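Local coordinates for ancestral D-type dye decolorizing peroxidase (Geotrichum candidum, PDB 7ANV), which probably uses a bound haem and hydrogen peroxide to oxidise dyes and other organic substrates, as other dye-decolorizing peroxidases do, at residues D4-Q9 against I45-Q50; F26-A31 against D139-I144; V227-D232 against A243-F248. One frame throughout, in Å; residues are numbered along the deposited sequence.

Contact 1 (D4-Q9 against I45-Q50); sequences DLNNIQ and ITTTAQ
I8 O accepts from T48 N at 2.9 Å and L5 O from A49 N at 3.0 Å, so two carbonyls of the loop D4-Q9 meet the opening amides of helix 48-59. Helical amides this early lack acceptors in a preceding turn, and the loop supplies them.

Side-chain bonds complete the helix start. T47 is its N-cap, a place that suits a short hydroxyl: with OG1 set between the backbone N and the carbonyl carbon (chi1 63°), the oxygen accepts from Q50 N at 3.2 Å and donates to N6 OD1, 2.8 Å away and in the plane of that amide carbonyl. A valine here would probably leave both Q50 N and N6 OD1 without a mate and set the N6 amide free to turn. An Asx turn, D4 OD1 accepting from N6 N, shapes the loop just before.

Van der Waals contacts flank these bonds. L5 lays CD2 against T48 CG2 (3.9 Å), and its CB meets A49 CB. I8 CG2 lies alongside T48 OG1, a hydroxyl bonded to L13 O. Deeper in, Q9 passes its CG across I45 CG2 at 3.8 Å, its amide held by P477 O and I82 N.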
ATOM      1  N   ASP A   4      18.585  14.860  -4.591  1.00 29.91           N
ATOM      2  CA  ASP A   4      18.492  15.314  -5.989  1.00 27.87           C
ATOM      3  C   ASP A   4      17.205  14.725  -6.531  1.00 24.47           C
ATOM      4  O   ASP A   4      17.172  13.541  -6.882  1.00 22.82           O
ATOM      5  CB  ASP A   4      19.720  14.947  -6.796  1.00 31.57           C
ATOM      6  CG  ASP A   4      19.560  15.238  -8.266  1.00 34.74           C
ATOM      7  OD1 ASP A   4      18.552  15.972  -8.689  1.00 32.36           O
ATOM      8  OD2 ASP A   4      20.400  14.678  -8.989  1.00 41.04           O
ATOM      9  N   LEU A   5      16.168  15.538  -6.562  1.00 22.30           N
ATOM     10  CA  LEU A   5      14.833  15.011  -6.898  1.00 21.05           C
ATOM     11  C   LEU A   5      14.761  14.676  -8.388  1.00 19.79           C
ATOM     12  O   LEU A   5      13.834  13.979  -8.753  1.00 19.05           O
ATOM     13  CB  LEU A   5      13.791  16.040  -6.500  1.00 21.65           C
ATOM     14  CG  LEU A   5      13.703  16.384  -5.017  1.00 22.80           C
ATOM     15  CD1 LEU A   5      12.512  17.301  -4.816  1.00 23.79           C
ATOM     16  CD2 LEU A   5      13.588  15.158  -4.158  1.00 21.67           C
ATOM     17  N   ASN A   6      15.705  15.135  -9.215  1.00 19.67           N
ATOM     18  CA  ASN A   6      15.732  14.773 -10.637  1.00 20.08           C
ATOM     19  C   ASN A   6      16.473  13.452 -10.856  1.00 20.11           C
ATOM     20  O   ASN A   6      16.583  13.059 -12.053  1.00 19.60           O
ATOM     21  CB  ASN A   6      16.308  15.873 -11.515  1.00 20.59           C
ATOM     22  CG  ASN A   6      15.697  15.914 -12.893  1.00 20.52           C
ATOM     23  OD1 ASN A   6      14.527  15.582 -13.129  1.00 20.70           O
ATOM     24  ND2 ASN A   6      16.506  16.290 -13.858  1.00 20.71           N
ATOM     25  N   ASN A   7      16.931  12.799  -9.783  1.00 19.90           N
ATOM     26  CA  ASN A   7      17.549  11.455  -9.871  1.00 20.21           C
ATOM     27  C   ASN A   7      16.625  10.360  -9.351  1.00 20.60           C
ATOM     28  O   ASN A   7      17.002   9.165  -9.433  1.00 20.21           O
ATOM     29  CB  ASN A   7      18.895  11.438  -9.148  1.00 22.10           C
ATOM     30  CG  ASN A   7      19.755  10.269  -9.590  1.00 23.01           C
ATOM     31  OD1 ASN A   7      19.833   9.971 -10.757  1.00 24.84           O
ATOM     32  ND2 ASN A   7      20.350   9.617  -8.621  1.00 25.80           N
ATOM     33  N   ILE A   8      15.479  10.718  -8.784  1.00 19.31           N
ATOM     34  CA  ILE A   8      14.609   9.788  -8.036  1.00 19.22           C
ATOM     35  C   ILE A   8      13.365   9.602  -8.889  1.00 18.17           C
ATOM     36  O   ILE A   8      12.790  10.608  -9.335  1.00 19.02           O
ATOM     37  CB  ILE A   8      14.287  10.361  -6.637  1.00 20.46           C
ATOM     38  CG1 ILE A   8      15.548  10.487  -5.778  1.00 22.14           C
ATOM     39  CG2 ILE A   8      13.227   9.552  -5.941  1.00 19.57           C
ATOM     40  CD1 ILE A   8      15.389  11.434  -4.588  1.00 23.24           C
ATOM     41  N   GLN A   9      12.968   8.382  -9.124  1.00 16.96           N
ATOM     42  CA  GLN A   9      11.709   8.112  -9.837  1.00 16.92           C
ATOM     43  C   GLN A   9      10.510   8.683  -9.068  1.00 16.61           C
ATOM     44  O   GLN A   9      10.383   8.442  -7.857  1.00 16.36           O
ATOM     45  CB  GLN A   9      11.580   6.619 -10.126  1.00 16.79           C
ATOM     46  CG  GLN A   9      12.519   6.145 -11.226  1.00 17.09           C
ATOM     47  CD  GLN A   9      12.035   4.832 -11.798  1.00 17.18           C
ATOM     48  OE1 GLN A   9      10.946   4.745 -12.396  1.00 18.35           O
ATOM     49  NE2 GLN A   9      12.817   3.792 -11.604  1.00 17.46           N
ATOM     50  N   ILE A  45      10.883   8.761 -18.297  1.00 21.15           N
ATOM     51  CA  ILE A  45      10.718   8.387 -16.860  1.00 20.66           C
ATOM     52  C   ILE A  45      10.501   9.691 -16.084  1.00 20.11           C
ATOM     53  O   ILE A  45      11.339  10.585 -16.154  1.00 21.11           O
ATOM     54  CB  ILE A  45      11.898   7.568 -16.301  1.00 21.36           C
ATOM     55  CG1 ILE A  45      12.071   6.233 -17.019  1.00 20.96           C
ATOM     56  CG2 ILE A  45      11.742   7.356 -14.786  1.00 21.11           C
ATOM     57  CD1 ILE A  45      10.910   5.291 -16.854  1.00 22.13           C
ATOM     58  N   THR A  46       9.407   9.758 -15.344  1.00 18.84           N
ATOM     59  CA  THR A  46       9.009  10.927 -14.539  1.00 18.41           C
ATOM     60  C   THR A  46       9.766  10.914 -13.217  1.00 18.03           C
ATOM     61  O   THR A  46       9.632   9.929 -12.463  1.00 17.62           O
ATOM     62  CB  THR A  46       7.512  10.902 -14.261  1.00 17.95           C
ATOM     63  OG1 THR A  46       6.823  10.657 -15.498  1.00 17.67           O
ATOM     64  CG2 THR A  46       7.032  12.189 -13.655  1.00 18.89           C
ATOM     65  N   THR A  47      10.536  11.953 -12.987  1.00 18.44           N
ATOM     66  CA  THR A  47      11.315  12.091 -11.731  1.00 18.19           C
ATOM     67  C   THR A  47      10.459  12.797 -10.693  1.00 18.17           C
ATOM     68  O   THR A  47       9.445  13.432 -11.061  1.00 19.03           O
ATOM     69  CB  THR A  47      12.587  12.897 -11.942  1.00 18.83           C
ATOM     70  OG1 THR A  47      12.228  14.226 -12.344  1.00 19.17           O
ATOM     71  CG2 THR A  47      13.469  12.240 -12.961  1.00 19.10           C
ATOM     72  N   THR A  48      10.916  12.786  -9.449  1.00 17.90           N
ATOM     73  CA  THR A  48      10.212  13.533  -8.379  1.00 18.33           C
ATOM     74  C   THR A  48      10.209  15.019  -8.743  1.00 18.33           C
ATOM     75  O   THR A  48       9.181  15.704  -8.482  1.00 18.83           O
ATOM     76  CB  THR A  48      10.809  13.225  -6.999  1.00 18.74           C
ATOM     77  OG1 THR A  48      10.536  11.871  -6.653  1.00 19.41           O
ATOM     78  CG2 THR A  48      10.225  14.130  -5.944  1.00 19.67           C
ATOM     79  N   ALA A  49      11.312  15.545  -9.292  1.00 18.33           N
ATOM     80  CA  ALA A  49      11.367  16.953  -9.734  1.00 19.27           C
ATOM     81  C   ALA A  49      10.184  17.225 -10.678  1.00 19.11           C
ATOM     82  O   ALA A  49       9.478  18.249 -10.491  1.00 19.67           O
ATOM     83  CB  ALA A  49      12.717  17.279 -10.376  1.00 19.96           C
ATOM     84  N   GLN A  50       9.971  16.369 -11.688  1.00 18.98           N
ATOM     85  CA  GLN A  50       8.905  16.576 -12.683  1.00 19.69           C
ATOM     86  C   GLN A  50       7.547  16.434 -11.998  1.00 19.63           C
ATOM     87  O   GLN A  50       6.651  17.217 -12.277  1.00 19.66           O
ATOM     88  CB  GLN A  50       9.009  15.591 -13.840  1.00 19.60           C
ATOM     89  CG  GLN A  50       7.965  15.874 -14.912  1.00 20.28           C
ATOM     90  CD  GLN A  50       8.104  17.252 -15.506  1.00 21.12           C
ATOM     91  OE1 GLN A  50       9.195  17.729 -15.789  1.00 21.74           O
ATOM     92  NE2 GLN A  50       6.986  17.921 -15.701  1.00 21.40           N
TER

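Contact 2 (F26-A31 against D139-I144); sequences FKITDA and DIHGVI
F26 O is gripped by two successive amides, H141 N at 2.8 Å and, more weakly, G142 N at 3.3 Å. Two residues facing one make a classic beta bulge, placed where the antiparallel strands 20-28 and 142-148 part. F26 N closes the pair by bonding G142 O (3.0 Å).

F26 holds its ring across the neighbouring strand because CG sits between the backbone N and the carbonyl carbon (chi1 64°). There G142 CA lies over one ring face, 3.9 Å from the centroid, in a CH-pi contact; a side chain here would run into the ring where it now lies, so glycine suits the place. I144 CG1 adds an apolar touch to F26 CE2.

The side chain of H141, the first bulge residue, takes the next inward amide of the facing strand: its ND1 accepts from I28 N at 2.9 Å, the amide tilted 30° from the ring plane. K27 CG rests over one ring face, the extended lysine running beside the imidazole. At the other ring nitrogen, NE2 gives a weak bond to D139 OD2, whose residue is poorly ordered. With ND1 used as an acceptor and NE2 as a donor, this histidine is probably neutral, protonated on NE2.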
ATOM      1  N   PHE A  26       6.212  -7.377 -17.227  1.00 20.64           N
ATOM      2  CA  PHE A  26       6.882  -7.904 -18.430  1.00 21.12           C
ATOM      3  C   PHE A  26       7.969  -8.893 -18.063  1.00 22.34           C
ATOM      4  O   PHE A  26       8.491  -8.907 -16.947  1.00 21.13           O
ATOM      5  CB  PHE A  26       7.456  -6.770 -19.285  1.00 21.27           C
ATOM      6  CG  PHE A  26       8.543  -5.982 -18.598  1.00 20.47           C
ATOM      7  CD1 PHE A  26       9.878  -6.351 -18.717  1.00 20.09           C
ATOM      8  CD2 PHE A  26       8.230  -4.846 -17.869  1.00 19.84           C
ATOM      9  CE1 PHE A  26      10.878  -5.622 -18.092  1.00 19.89           C
ATOM     10  CE2 PHE A  26       9.228  -4.132 -17.228  1.00 19.25           C
ATOM     11  CZ  PHE A  26      10.544  -4.509 -17.347  1.00 20.11           C
ATOM     12  N   LYS A  27       8.236  -9.751 -19.041  1.00 23.47           N
ATOM     13  CA  LYS A  27       9.394 -10.658 -19.073  1.00 25.28           C
ATOM     14  C   LYS A  27      10.335 -10.106 -20.131  1.00 24.70           C
ATOM     15  O   LYS A  27       9.860  -9.719 -21.228  1.00 24.78           O
ATOM     16  CB  LYS A  27       8.908 -12.072 -19.387  1.00 27.27           C
ATOM     17  CG  LYS A  27       9.993 -13.123 -19.483  1.00 32.05           C
ATOM     18  CD  LYS A  27       9.421 -14.490 -19.836  1.00 34.64           C
ATOM     19  CE  LYS A  27      10.428 -15.617 -19.753  1.00 38.33           C
ATOM     20  NZ  LYS A  27      10.035 -16.712 -20.673  1.00 40.96           N
ATOM     21  N   ILE A  28      11.623 -10.059 -19.811  1.00 23.60           N
ATOM     22  CA  ILE A  28      12.697  -9.702 -20.768  1.00 23.84           C
ATOM     23  C   ILE A  28      13.012 -10.953 -21.588  1.00 25.34           C
ATOM     24  O   ILE A  28      13.458 -11.967 -20.997  1.00 26.17           O
ATOM     25  CB  ILE A  28      13.928  -9.140 -20.054  1.00 23.53           C
ATOM     26  CG1 ILE A  28      13.581  -7.856 -19.286  1.00 22.14           C
ATOM     27  CG2 ILE A  28      15.084  -8.974 -21.040  1.00 23.90           C
ATOM     28  CD1 ILE A  28      14.608  -7.418 -18.274  1.00 21.75           C
ATOM     29  N   THR A  29      12.825 -10.875 -22.908  1.00 25.94           N
ATOM     30  CA  THR A  29      13.062 -12.025 -23.827  1.00 27.40           C
ATOM     31  C   THR A  29      14.376 -11.825 -24.581  1.00 28.30           C
ATOM     32  O   THR A  29      14.837 -12.781 -25.211  1.00 28.26           O
ATOM     33  CB  THR A  29      11.877 -12.193 -24.776  1.00 28.49           C
ATOM     34  OG1 THR A  29      11.657 -10.956 -25.455  1.00 28.79           O
ATOM     35  CG2 THR A  29      10.614 -12.540 -24.042  1.00 29.02           C
ATOM     36  N   ASP A  30      14.919 -10.612 -24.615  1.00 27.27           N
ATOM     37  CA  ASP A  30      16.197 -10.338 -25.340  1.00 28.80           C
ATOM     38  C   ASP A  30      16.928  -9.278 -24.512  1.00 28.10           C
ATOM     39  O   ASP A  30      16.604  -8.106 -24.712  1.00 27.60           O
ATOM     40  CB  ASP A  30      15.928  -9.918 -26.790  1.00 29.19           C
ATOM     41  CG  ASP A  30      17.158  -9.595 -27.636  1.00 30.19           C
ATOM     42  OD1 ASP A  30      18.239  -9.347 -27.058  1.00 30.50           O
ATOM     43  OD2 ASP A  30      17.037  -9.621 -28.889  1.00 33.74           O
ATOM     44  N   ALA A  31      17.868  -9.693 -23.647  1.00 28.53           N
ATOM     45  CA  ALA A  31      18.606  -8.833 -22.689  1.00 28.49           C
ATOM     46  C   ALA A  31      19.378  -7.727 -23.406  1.00 28.24           C
ATOM     47  O   ALA A  31      19.259  -6.575 -22.991  1.00 27.46           O
ATOM     48  CB  ALA A  31      19.546  -9.656 -21.849  1.00 29.56           C
ATOM     49  N   ASP A 139       7.267 -15.803 -15.085  1.00 61.35           N
ATOM     50  CA  ASP A 139       8.560 -15.140 -14.784  1.00 62.50           C
ATOM     51  C   ASP A 139       8.406 -13.632 -15.055  1.00 58.92           C
ATOM     52  O   ASP A 139       8.642 -13.152 -16.188  1.00 60.25           O
ATOM     53  CB  ASP A 139       9.717 -15.806 -15.545  1.00 69.42           C
ATOM     54  CG  ASP A 139      10.962 -16.000 -14.690  1.00 73.42           C
ATOM     55  OD1 ASP A 139      10.824 -15.904 -13.438  1.00 70.97           O
ATOM     56  OD2 ASP A 139      12.066 -16.220 -15.271  1.00 78.65           O
ATOM     57  N   ILE A 140       7.987 -12.910 -14.026  1.00 26.55           N
ATOM     58  CA  ILE A 140       7.880 -11.428 -14.073  1.00 23.69           C
ATOM     59  C   ILE A 140       9.271 -10.844 -13.774  1.00 22.59           C
ATOM     60  O   ILE A 140       9.830 -11.049 -12.643  1.00 22.09           O
ATOM     61  CB  ILE A 140       6.786 -10.922 -13.123  1.00 23.76           C
ATOM     62  CG1 ILE A 140       5.408 -11.415 -13.559  1.00 24.35           C
ATOM     63  CG2 ILE A 140       6.830  -9.404 -13.053  1.00 23.06           C
ATOM     64  CD1 ILE A 140       4.347 -11.189 -12.529  1.00 25.86           C
ATOM     65  N   HIS A 141       9.777 -10.071 -14.725  1.00 20.53           N
ATOM     66  CA  HIS A 141      11.121  -9.445 -14.671  1.00 20.48           C
ATOM     67  C   HIS A 141      11.029  -7.980 -14.249  1.00 19.03           C
ATOM     68  O   HIS A 141      12.014  -7.449 -13.763  1.00 18.80           O
ATOM     69  CB  HIS A 141      11.803  -9.608 -16.005  1.00 20.92           C
ATOM     70  CG  HIS A 141      12.196 -11.029 -16.265  1.00 21.78           C
ATOM     71  ND1 HIS A 141      12.729 -11.431 -17.449  1.00 23.04           N
ATOM     72  CD2 HIS A 141      12.202 -12.110 -15.451  1.00 23.82           C
ATOM     73  CE1 HIS A 141      13.013 -12.731 -17.399  1.00 23.74           C
ATOM     74  NE2 HIS A 141      12.676 -13.185 -16.191  1.00 25.20           N
ATOM     75  N   GLY A 142       9.867  -7.381 -14.410  1.00 18.52           N
ATOM     76  CA  GLY A 142       9.726  -5.948 -14.106  1.00 18.51           C
ATOM     77  C   GLY A 142       8.307  -5.491 -14.283  1.00 18.41           C
ATOM     78  O   GLY A 142       7.467  -6.253 -14.803  1.00 18.37           O
ATOM     79  N   VAL A 143       8.104  -4.219 -14.007  1.00 17.92           N
ATOM     80  CA  VAL A 143       6.799  -3.588 -14.200  1.00 18.21           C
ATOM     81  C   VAL A 143       7.063  -2.168 -14.647  1.00 17.92           C
ATOM     82  O   VAL A 143       7.941  -1.480 -14.108  1.00 18.26           O
ATOM     83  CB  VAL A 143       5.935  -3.675 -12.934  1.00 18.57           C
ATOM     84  CG1 VAL A 143       6.536  -3.008 -11.699  1.00 18.76           C
ATOM     85  CG2 VAL A 143       4.534  -3.128 -13.214  1.00 18.63           C
ATOM     86  N   ILE A 144       6.279  -1.759 -15.613  1.00 18.05           N
ATOM     87  CA  ILE A 144       6.222  -0.341 -16.043  1.00 18.09           C
ATOM     88  C   ILE A 144       4.917   0.183 -15.506  1.00 18.20           C
ATOM     89  O   ILE A 144       3.869  -0.420 -15.775  1.00 18.36           O
ATOM     90  CB  ILE A 144       6.352  -0.187 -17.569  1.00 19.66           C
ATOM     91  CG1 ILE A 144       7.678  -0.769 -18.042  1.00 21.03           C
ATOM     92  CG2 ILE A 144       6.221   1.276 -17.957  1.00 19.31           C
ATOM     93  CD1 ILE A 144       7.858  -0.805 -19.526  1.00 22.60           C
TER

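Contact 3 (V227-D232 against A243-F248); sequences VGRDGD and AKDGSF. With SO4 (sulfate ion), chain F.
R229 and D245 both carry CG anti to the carbonyl carbon, and a bend at chi2 (-68°) turns the arginine's long chain back so that its guanidinium meets the carboxylate side-on. NE bonds D245 OD1 at 2.7 Å and NH2 bonds OD2 at 3.0 Å, each on the syn lone pair, with the two planes only 25° apart. Two bonds, one to each oxygen, between nearly coplanar groups hold both against rotation. The aliphatic CE of K244 covers a guanidinium face, 4.0 Å from R229 NE, while NH1 is left to bond P2 O and a sulfate oxygen, O3. D230 N also binds this ion, which probably came from the crystallisation liquor.

Type II beta turns shape both segments, R229-D232 and A243-G246, the second leading into strand 247-256, an inner strand of an antiparallel sheet. G228 suits its place, with a positive phi (87°) and K244 CG close by where a side chain would stand; its N donates to D232 OD2. The backbones join through V227 N to G246 O (2.8 Å) and D245 N to V227 O (2.9 Å). Branched V227 can fill two sites at once: CG1 lies 3.8 Å from A243 CB, and CG2 reaches F248 CE2 at 3.7 Å.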
ATOM      1  N   VAL A 227      17.343   3.767  -0.831  1.00 19.58           N
ATOM      2  CA  VAL A 227      18.544   2.945  -0.546  1.00 20.82           C
ATOM      3  C   VAL A 227      19.756   3.887  -0.599  1.00 21.44           C
ATOM      4  O   VAL A 227      19.795   4.812  -1.420  1.00 21.07           O
ATOM      5  CB  VAL A 227      18.642   1.760  -1.527  1.00 21.28           C
ATOM      6  CG1 VAL A 227      19.962   1.043  -1.405  1.00 23.74           C
ATOM      7  CG2 VAL A 227      17.506   0.789  -1.325  1.00 20.89           C
ATOM      8  N   GLY A 228      20.652   3.764   0.365  1.00 23.32           N
ATOM      9  CA  GLY A 228      21.937   4.470   0.350  1.00 25.16           C
ATOM     10  C   GLY A 228      21.880   5.855   0.944  1.00 27.76           C
ATOM     11  O   GLY A 228      22.917   6.490   0.978  1.00 31.69           O
ATOM     12  N   ARG A 229      20.733   6.306   1.427  1.00 26.24           N
ATOM     13  CA  ARG A 229      20.621   7.619   2.086  1.00 27.15           C
ATOM     14  C   ARG A 229      20.619   7.422   3.603  1.00 26.13           C
ATOM     15  O   ARG A 229      20.461   6.287   4.107  1.00 24.20           O
ATOM     16  CB  ARG A 229      19.385   8.352   1.571  1.00 26.69           C
ATOM     17  CG  ARG A 229      19.532   8.881   0.156  1.00 28.97           C
ATOM     18  CD  ARG A 229      20.532  10.021  -0.010  1.00 31.33           C
ATOM     19  NE  ARG A 229      20.349  10.547  -1.353  1.00 34.34           N
ATOM     20  CZ  ARG A 229      20.654  11.762  -1.766  1.00 35.70           C
ATOM     21  NH1 ARG A 229      21.179  12.645  -0.924  1.00 35.28           N
ATOM     22  NH2 ARG A 229      20.441  12.087  -3.031  1.00 37.36           N
ATOM     23  N   ASP A 230      20.826   8.524   4.316  1.00 28.07           N
ATOM     24  CA  ASP A 230      20.886   8.560   5.798  1.00 28.08           C
ATOM     25  C   ASP A 230      19.672   7.833   6.367  1.00 26.36           C
ATOM     26  O   ASP A 230      18.511   8.209   6.073  1.00 24.59           O
ATOM     27  CB  ASP A 230      20.942  10.009   6.285  1.00 30.79           C
ATOM     28  CG  ASP A 230      21.042  10.155   7.801  1.00 33.90           C
ATOM     29  OD1 ASP A 230      21.840   9.424   8.409  1.00 36.86           O
ATOM     30  OD2 ASP A 230      20.277  10.975   8.362  1.00 36.90           O
ATOM     31  N   GLY A 231      19.920   6.817   7.180  1.00 26.54           N
ATOM     32  CA  GLY A 231      18.858   6.064   7.848  1.00 27.96           C
ATOM     33  C   GLY A 231      18.595   4.723   7.174  1.00 28.45           C
ATOM     34  O   GLY A 231      17.713   4.007   7.672  1.00 27.57           O
ATOM     35  N   ASP A 232      19.299   4.419   6.082  1.00 29.58           N
ATOM     36  CA  ASP A 232      19.232   3.099   5.402  1.00 33.30           C
ATOM     37  C   ASP A 232      20.171   2.179   6.165  1.00 40.21           C
ATOM     38  O   ASP A 232      21.399   2.212   5.885  1.00 44.02           O
ATOM     39  CB  ASP A 232      19.626   3.138   3.923  1.00 32.44           C
ATOM     40  CG  ASP A 232      19.718   1.751   3.279  1.00 31.98           C
ATOM     41  OD1 ASP A 232      19.190   0.774   3.874  1.00 33.75           O
ATOM     42  OD2 ASP A 232      20.338   1.645   2.206  1.00 30.25           O
ATOM     43  N   ALA A 243      22.312   1.088  -6.614  1.00 26.93           N
ATOM     44  CA  ALA A 243      21.079   1.004  -5.781  1.00 25.14           C
ATOM     45  C   ALA A 243      20.818   2.335  -5.089  1.00 24.78           C
ATOM     46  O   ALA A 243      19.678   2.564  -4.642  1.00 21.78           O
ATOM     47  CB  ALA A 243      21.166  -0.132  -4.797  1.00 25.36           C
ATOM     48  N   LYS A 244      21.789   3.230  -5.016  1.00 24.68           N
ATOM     49  CA  LYS A 244      21.560   4.532  -4.364  1.00 26.08           C
ATOM     50  C   LYS A 244      20.397   5.267  -5.020  1.00 23.07           C
ATOM     51  O   LYS A 244      20.338   5.337  -6.263  1.00 21.42           O
ATOM     52  CB  LYS A 244      22.787   5.455  -4.373  1.00 29.74           C
ATOM     53  CG  LYS A 244      22.571   6.749  -3.608  1.00 32.55           C
ATOM     54  CD  LYS A 244      23.880   7.296  -3.093  1.00 38.66           C
ATOM     55  CE  LYS A 244      23.722   8.482  -2.165  1.00 39.98           C
ATOM     56  NZ  LYS A 244      25.011   9.214  -2.084  1.00 43.51           N
ATOM     57  N   ASP A 245      19.504   5.765  -4.174  1.00 21.66           N
ATOM     58  CA  ASP A 245      18.365   6.635  -4.544  1.00 21.66           C
ATOM     59  C   ASP A 245      17.299   5.810  -5.266  1.00 19.83           C
ATOM     60  O   ASP A 245      16.436   6.415  -5.838  1.00 19.56           O
ATOM     61  CB  ASP A 245      18.806   7.881  -5.326  1.00 23.40           C
ATOM     62  CG  ASP A 245      19.318   9.023  -4.438  1.00 27.17           C
ATOM     63  OD1 ASP A 245      19.080   8.986  -3.210  1.00 27.77           O
ATOM     64  OD2 ASP A 245      19.944   9.924  -4.997  1.00 30.69           O
ATOM     65  N   GLY A 246      17.401   4.481  -5.230  1.00 18.76           N
ATOM     66  CA  GLY A 246      16.297   3.593  -5.607  1.00 18.34           C
ATOM     67  C   GLY A 246      15.473   3.246  -4.383  1.00 17.76           C
ATOM     68  O   GLY A 246      15.859   3.554  -3.244  1.00 17.28           O
ATOM     69  N   SER A 247      14.348   2.611  -4.606  1.00 17.55           N
ATOM     70  CA  SER A 247      13.448   2.179  -3.518  1.00 16.91           C
ATOM     71  C   SER A 247      12.847   0.834  -3.934  1.00 16.85           C
ATOM     72  O   SER A 247      12.597   0.597  -5.178  1.00 16.77           O
ATOM     73  CB  SER A 247      12.407   3.209  -3.221  1.00 16.95           C
ATOM     74  OG  SER A 247      11.661   2.858  -2.064  1.00 16.46           O
ATOM     75  N   PHE A 248      12.534  -0.019  -2.955  1.00 16.67           N
ATOM     76  CA  PHE A 248      11.821  -1.289  -3.222  1.00 16.66           C
ATOM     77  C   PHE A 248      10.317  -1.019  -3.310  1.00 17.15           C
ATOM     78  O   PHE A 248       9.736  -0.354  -2.420  1.00 17.39           O
ATOM     79  CB  PHE A 248      12.146  -2.330  -2.155  1.00 17.36           C
ATOM     80  CG  PHE A 248      13.582  -2.750  -2.207  1.00 17.60           C
ATOM     81  CD1 PHE A 248      13.955  -3.759  -3.072  1.00 18.62           C
ATOM     82  CD2 PHE A 248      14.533  -2.158  -1.386  1.00 17.82           C
ATOM     83  CE1 PHE A 248      15.292  -4.139  -3.179  1.00 18.98           C
ATOM     84  CE2 PHE A 248      15.860  -2.551  -1.487  1.00 18.49           C
ATOM     85  CZ  PHE A 248      16.223  -3.568  -2.340  1.00 18.80           C
TER
HETATM   86  S   SO4 F 605      22.492  11.454   2.835  1.00 40.16           S
HETATM   87  O1  SO4 F 605      21.058  11.371   3.009  1.00 36.41           O
HETATM   88  O2  SO4 F 605      23.065  12.192   3.938  1.00 39.42           O
HETATM   89  O3  SO4 F 605      22.779  12.137   1.608  1.00 38.46           O
HETATM   90  O4  SO4 F 605      23.069  10.151   2.817  1.00 39.06           O

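Contacts 1 and 2 interleave along the chain, 4-9, 26-31, 45-50, then 139-144, and both belong to the N-terminal DyP barrel domain; contact 3 follows later. Contact 2 joins two inner strands of one four-stranded antiparallel sheet, and contact 3 leads into an inner strand of the other. Both sheets have the strand order 2-3-1-4 of a ferredoxin-like fold, consistent with the paired domains of this family, and I140 and V143 of contact 2 touch F474 of the second sheet. Contact 1 lies about 14 Å from contact 3, centre to centre, and packs against it through N7 and D245, so the N-terminal loop lies between the start of helix 48-59 and the turn leading into the second sheet. The centre of contact 2 is about 23 Å from each other centre.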